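PDB 6OK1: lipid-transfer protein from Thermomonospora curvata, which belongs to the thiolase superfamily by its fold and sequence and is named as a lipid-transfer protein, its precise function not being established. Local coordinates for residues Ile242-His254 against Glu269-Ser281. Sequence-based numbering, arbitrary orientation.
Sequences IWGAAQGSGYDQH and EMGLVGQQLYAQS
Q280 reads the backbone of A245 with both ends of its amide: A245 N donates to Q280 OE1 (2.7 Å) within the carbonyl plane, and Q280 NE2 returns a bond to A245 O (3.0 Å), meeting that oxygen from above its carbonyl plane. One turn earlier, Q276 NE2 donates to Q247 O at 2.9 Å, while a water links Q247 N to Q276 OE1. The same NE2 also donates to L272 O in its own helix, so its two bonds and the water on OE1 together hold the amide's rotation. On the helix-facing side of the strand, A246 CB rests on Q276 CB (3.6 Å), and L277 CD2 lies against G244 C (3.4 Å). V273 CG2 packs over the peptide joining Q247 and G248. Beyond the strand, the Q253 amide stands across the E269 carboxylate, their planes 84° apart, and Q253 NE2 meets E269 OE2 (3.1 Å) from above the carboxylate plane. A bend at chi2 (77°) turns Q253 OE1 back to accept from G250 N. R261 bridges this pair, through a salt bridge to E269 OE1 and a hydrogen bond to Q253 OE1. Residues 242-248 and 269-281 run nearly antiparallel (152°), a helix packed along a central sheet strand as in the layered thiolase fold.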
loop_
_atom_site.group_PDB
_atom_site.type_symbol
_atom_site.label_atom_id
_atom_site.label_comp_id
_atom_site.label_asym_id
_atom_site.label_seq_id
_atom_site.Cartn_x
_atom_site.Cartn_y
_atom_site.Cartn_z
ATOM N N ILE A 242 -5.038 -23.269 -2.886
ATOM C CA ILE A 242 -3.809 -22.502 -2.780
ATOM C C ILE A 242 -2.844 -23.366 -1.967
ATOM O O ILE A 242 -2.766 -23.279 -0.738
ATOM C CB ILE A 242 -4.061 -21.127 -2.167
ATOM C CG1 ILE A 242 -5.026 -20.347 -3.072
ATOM C CG2 ILE A 242 -2.783 -20.370 -2.038
ATOM C CD1 ILE A 242 -5.742 -19.192 -2.365
ATOM N N TRP A 243 -2.084 -24.196 -2.682
ATOM C CA TRP A 243 -1.099 -25.081 -2.066
ATOM C C TRP A 243 0.220 -24.390 -1.770
ATOM O O TRP A 243 0.930 -24.790 -0.837
ATOM C CB TRP A 243 -0.826 -26.280 -2.960
ATOM C CG TRP A 243 -1.879 -27.315 -2.796
ATOM C CD1 TRP A 243 -2.745 -27.749 -3.735
ATOM C CD2 TRP A 243 -2.209 -28.015 -1.581
ATOM N NE1 TRP A 243 -3.586 -28.718 -3.207
ATOM C CE2 TRP A 243 -3.278 -28.891 -1.883
ATOM C CE3 TRP A 243 -1.695 -28.002 -0.285
ATOM C CZ2 TRP A 243 -3.844 -29.724 -0.935
ATOM C CZ3 TRP A 243 -2.260 -28.849 0.663
ATOM C CH2 TRP A 243 -3.328 -29.688 0.331
ATOM N N GLY A 244 0.570 -23.386 -2.558
ATOM C CA GLY A 244 1.700 -22.544 -2.258
ATOM C C GLY A 244 1.350 -21.102 -2.542
ATOM O O GLY A 244 0.650 -20.796 -3.516
ATOM N N ALA A 245 1.827 -20.222 -1.680
ATOM C CA ALA A 245 1.654 -18.781 -1.863
ATOM C C ALA A 245 2.804 -18.113 -1.149
ATOM O O ALA A 245 2.967 -18.309 0.057
ATOM C CB ALA A 245 0.315 -18.309 -1.295
ATOM N N ALA A 246 3.598 -17.327 -1.878
ATOM C CA ALA A 246 4.854 -16.849 -1.335
ATOM C C ALA A 246 5.194 -15.490 -1.926
ATOM O O ALA A 246 4.850 -15.195 -3.085
ATOM C CB ALA A 246 5.998 -17.828 -1.648
ATOM N N GLN A 247 5.910 -14.698 -1.127
ATOM C CA GLN A 247 6.548 -13.446 -1.533
ATOM C C GLN A 247 8.055 -13.616 -1.481
ATOM O O GLN A 247 8.574 -14.446 -0.742
ATOM C CB GLN A 247 6.192 -12.287 -0.606
ATOM C CG GLN A 247 4.778 -11.809 -0.716
ATOM C CD GLN A 247 4.537 -10.576 0.144
ATOM O OE1 GLN A 247 4.521 -10.637 1.381
ATOM N NE2 GLN A 247 4.376 -9.438 -0.505
ATOM N N GLY A 248 8.756 -12.779 -2.230
ATOM C CA GLY A 248 10.199 -12.813 -2.201
ATOM C C GLY A 248 10.824 -11.509 -2.625
ATOM O O GLY A 248 10.484 -10.951 -3.672
ATOM N N SER A 249 11.758 -11.041 -1.814
ATOM C CA SER A 249 12.597 -9.897 -2.133
ATOM C C SER A 249 14.018 -10.293 -1.789
ATOM O O SER A 249 14.255 -10.871 -0.726
ATOM C CB SER A 249 12.138 -8.673 -1.347
ATOM O OG SER A 249 12.902 -7.518 -1.665
ATOM N N GLY A 250 14.958 -10.031 -2.709
ATOM C CA GLY A 250 16.294 -10.569 -2.577
ATOM C C GLY A 250 17.245 -9.631 -1.889
ATOM O O GLY A 250 16.928 -8.495 -1.539
ATOM N N TYR A 251 18.439 -10.151 -1.637
ATOM C CA TYR A 251 19.525 -9.317 -1.156
ATOM C C TYR A 251 19.757 -8.160 -2.118
ATOM O O TYR A 251 19.752 -8.344 -3.336
ATOM C CB TYR A 251 20.790 -10.161 -1.029
ATOM C CG TYR A 251 22.007 -9.360 -0.688
ATOM C CD1 TYR A 251 22.209 -8.904 0.604
ATOM C CD2 TYR A 251 22.952 -9.046 -1.650
ATOM C CE1 TYR A 251 23.312 -8.159 0.933
ATOM C CE2 TYR A 251 24.070 -8.305 -1.327
ATOM C CZ TYR A 251 24.239 -7.863 -0.032
ATOM O OH TYR A 251 25.348 -7.127 0.310
ATOM N N ASP A 252 19.961 -6.964 -1.566
ATOM C CA ASP A 252 20.155 -5.753 -2.357
ATOM C C ASP A 252 19.124 -5.631 -3.480
ATOM O O ASP A 252 19.446 -5.481 -4.652
ATOM C CB ASP A 252 21.575 -5.708 -2.929
ATOM C CG ASP A 252 21.951 -4.339 -3.391
ATOM O OD1 ASP A 252 21.380 -3.392 -2.824
ATOM O OD2 ASP A 252 22.809 -4.202 -4.301
ATOM N N GLN A 253 17.853 -5.689 -3.092
ATOM C CA GLN A 253 16.758 -5.550 -4.030
ATOM C C GLN A 253 16.480 -4.085 -4.343
ATOM O O GLN A 253 16.366 -3.254 -3.433
ATOM C CB GLN A 253 15.514 -6.185 -3.439
ATOM C CG GLN A 253 14.354 -6.221 -4.409
ATOM C CD GLN A 253 14.484 -7.304 -5.446
ATOM O OE1 GLN A 253 14.724 -8.460 -5.126
ATOM N NE2 GLN A 253 14.282 -6.924 -6.724
ATOM N N HIS A 254 16.342 -3.773 -5.639
ATOM C CA HIS A 254 15.897 -2.466 -6.125
ATOM C C HIS A 254 14.626 -2.659 -6.946
ATOM O O HIS A 254 14.234 -3.774 -7.272
ATOM C CB HIS A 254 17.009 -1.784 -6.946
ATOM C CG HIS A 254 18.242 -1.516 -6.155
ATOM N ND1 HIS A 254 18.587 -0.262 -5.702
ATOM C CD2 HIS A 254 19.187 -2.356 -5.679
ATOM C CE1 HIS A 254 19.702 -0.337 -4.995
ATOM N NE2 HIS A 254 20.087 -1.604 -4.965
ATOM N N GLU A 269 15.162 -13.274 -6.131
ATOM C CA GLU A 269 13.915 -13.140 -5.397
ATOM C C GLU A 269 12.851 -14.103 -5.914
ATOM O O GLU A 269 11.987 -14.544 -5.139
ATOM C CB GLU A 269 13.450 -11.672 -5.442
ATOM C CG GLU A 269 13.199 -11.079 -6.832
ATOM C CD GLU A 269 14.406 -10.441 -7.512
ATOM O OE1 GLU A 269 15.567 -10.808 -7.207
ATOM O OE2 GLU A 269 14.201 -9.523 -8.376
ATOM N N MET A 270 12.910 -14.490 -7.195
ATOM C CA MET A 270 12.001 -15.520 -7.682
ATOM C C MET A 270 12.453 -16.903 -7.240
ATOM O O MET A 270 11.608 -17.766 -6.987
ATOM C CB MET A 270 11.884 -15.472 -9.217
ATOM C CG MET A 270 10.719 -16.299 -9.781
ATOM S SD MET A 270 9.117 -15.621 -9.253
ATOM C CE MET A 270 8.982 -14.156 -10.298
ATOM N N GLY A 271 13.759 -17.130 -7.119
ATOM C CA GLY A 271 14.220 -18.368 -6.510
ATOM C C GLY A 271 13.695 -18.534 -5.097
ATOM O O GLY A 271 13.313 -19.638 -4.691
ATOM N N LEU A 272 13.647 -17.435 -4.341
ATOM C CA LEU A 272 13.160 -17.475 -2.967
ATOM C C LEU A 272 11.666 -17.761 -2.927
ATOM O O LEU A 272 11.196 -18.523 -2.074
ATOM C CB LEU A 272 13.487 -16.141 -2.292
ATOM C CG LEU A 272 12.904 -15.884 -0.920
ATOM C CD1 LEU A 272 13.440 -16.909 0.029
ATOM C CD2 LEU A 272 13.349 -14.481 -0.492
ATOM N N VAL A 273 10.895 -17.143 -3.830
ATOM C CA VAL A 273 9.489 -17.524 -3.996
ATOM C C VAL A 273 9.361 -19.013 -4.264
ATOM O O VAL A 273 8.584 -19.716 -3.609
ATOM C CB VAL A 273 8.855 -16.716 -5.140
ATOM C CG1 VAL A 273 7.555 -17.325 -5.598
ATOM C CG2 VAL A 273 8.652 -15.274 -4.669
ATOM N N GLY A 274 10.114 -19.516 -5.234
ATOM C CA GLY A 274 9.950 -20.917 -5.613
ATOM C C GLY A 274 10.277 -21.875 -4.482
ATOM O O GLY A 274 9.591 -22.886 -4.290
ATOM N N GLN A 275 11.346 -21.591 -3.735
ATOM C CA GLN A 275 11.713 -22.448 -2.612
ATOM C C GLN A 275 10.556 -22.586 -1.630
ATOM O O GLN A 275 10.259 -23.693 -1.148
ATOM C CB GLN A 275 12.945 -21.883 -1.909
ATOM C CG GLN A 275 14.204 -21.966 -2.741
ATOM C CD GLN A 275 15.312 -21.051 -2.232
ATOM O OE1 GLN A 275 15.243 -20.520 -1.116
ATOM N NE2 GLN A 275 16.338 -20.858 -3.057
ATOM N N GLN A 276 9.879 -21.472 -1.335
ATOM C CA GLN A 276 8.754 -21.504 -0.421
ATOM C C GLN A 276 7.577 -22.256 -1.025
ATOM O O GLN A 276 6.893 -23.010 -0.322
ATOM C CB GLN A 276 8.338 -20.082 -0.048
ATOM C CG GLN A 276 9.357 -19.358 0.745
ATOM C CD GLN A 276 8.996 -17.903 0.852
ATOM O OE1 GLN A 276 8.227 -17.518 1.721
ATOM N NE2 GLN A 276 9.498 -17.099 -0.071
ATOM N N LEU A 277 7.289 -22.023 -2.311
ATOM C CA LEU A 277 6.165 -22.704 -2.951
ATOM C C LEU A 277 6.336 -24.205 -2.881
ATOM O O LEU A 277 5.377 -24.934 -2.600
ATOM C CB LEU A 277 6.034 -22.306 -4.403
ATOM C CG LEU A 277 5.732 -20.840 -4.647
ATOM C CD1 LEU A 277 5.698 -20.567 -6.153
ATOM C CD2 LEU A 277 4.403 -20.491 -4.009
ATOM N N TYR A 278 7.529 -24.694 -3.193
ATOM C CA TYR A 278 7.746 -26.141 -3.161
ATOM C C TYR A 278 7.722 -26.682 -1.734
ATOM O O TYR A 278 7.197 -27.779 -1.485
ATOM C CB TYR A 278 9.066 -26.482 -3.845
ATOM C CG TYR A 278 9.063 -26.194 -5.314
ATOM C CD1 TYR A 278 8.020 -26.631 -6.129
ATOM C CD2 TYR A 278 10.088 -25.453 -5.894
ATOM C CE1 TYR A 278 7.996 -26.356 -7.472
ATOM C CE2 TYR A 278 10.076 -25.177 -7.256
ATOM C CZ TYR A 278 9.027 -25.636 -8.036
ATOM O OH TYR A 278 8.976 -25.382 -9.380
ATOM N N ALA A 279 8.306 -25.957 -0.784
ATOM C CA ALA A 279 8.289 -26.429 0.594
ATOM C C ALA A 279 6.873 -26.425 1.163
ATOM O O ALA A 279 6.484 -27.348 1.897
ATOM C CB ALA A 279 9.216 -25.579 1.454
ATOM N N GLN A 280 6.092 -25.394 0.852
ATOM C CA GLN A 280 4.739 -25.292 1.393
ATOM C C GLN A 280 3.868 -26.430 0.880
ATOM O O GLN A 280 3.106 -27.048 1.637
ATOM C CB GLN A 280 4.102 -23.961 0.994
ATOM C CG GLN A 280 4.638 -22.756 1.738
ATOM C CD GLN A 280 4.163 -21.471 1.098
ATOM O OE1 GLN A 280 3.445 -21.509 0.114
ATOM N NE2 GLN A 280 4.564 -20.340 1.644
ATOM N N SER A 281 3.938 -26.677 -0.418
ATOM C CA SER A 281 3.035 -27.585 -1.106
ATOM C C SER A 281 3.477 -29.032 -1.042
ATOM O O SER A 281 2.690 -29.920 -1.408
ATOM C CB SER A 281 2.916 -27.178 -2.574
ATOM O OG SER A 281 4.164 -27.281 -3.268
HETATM O O HOH W 1 6.195 -15.679 1.554
#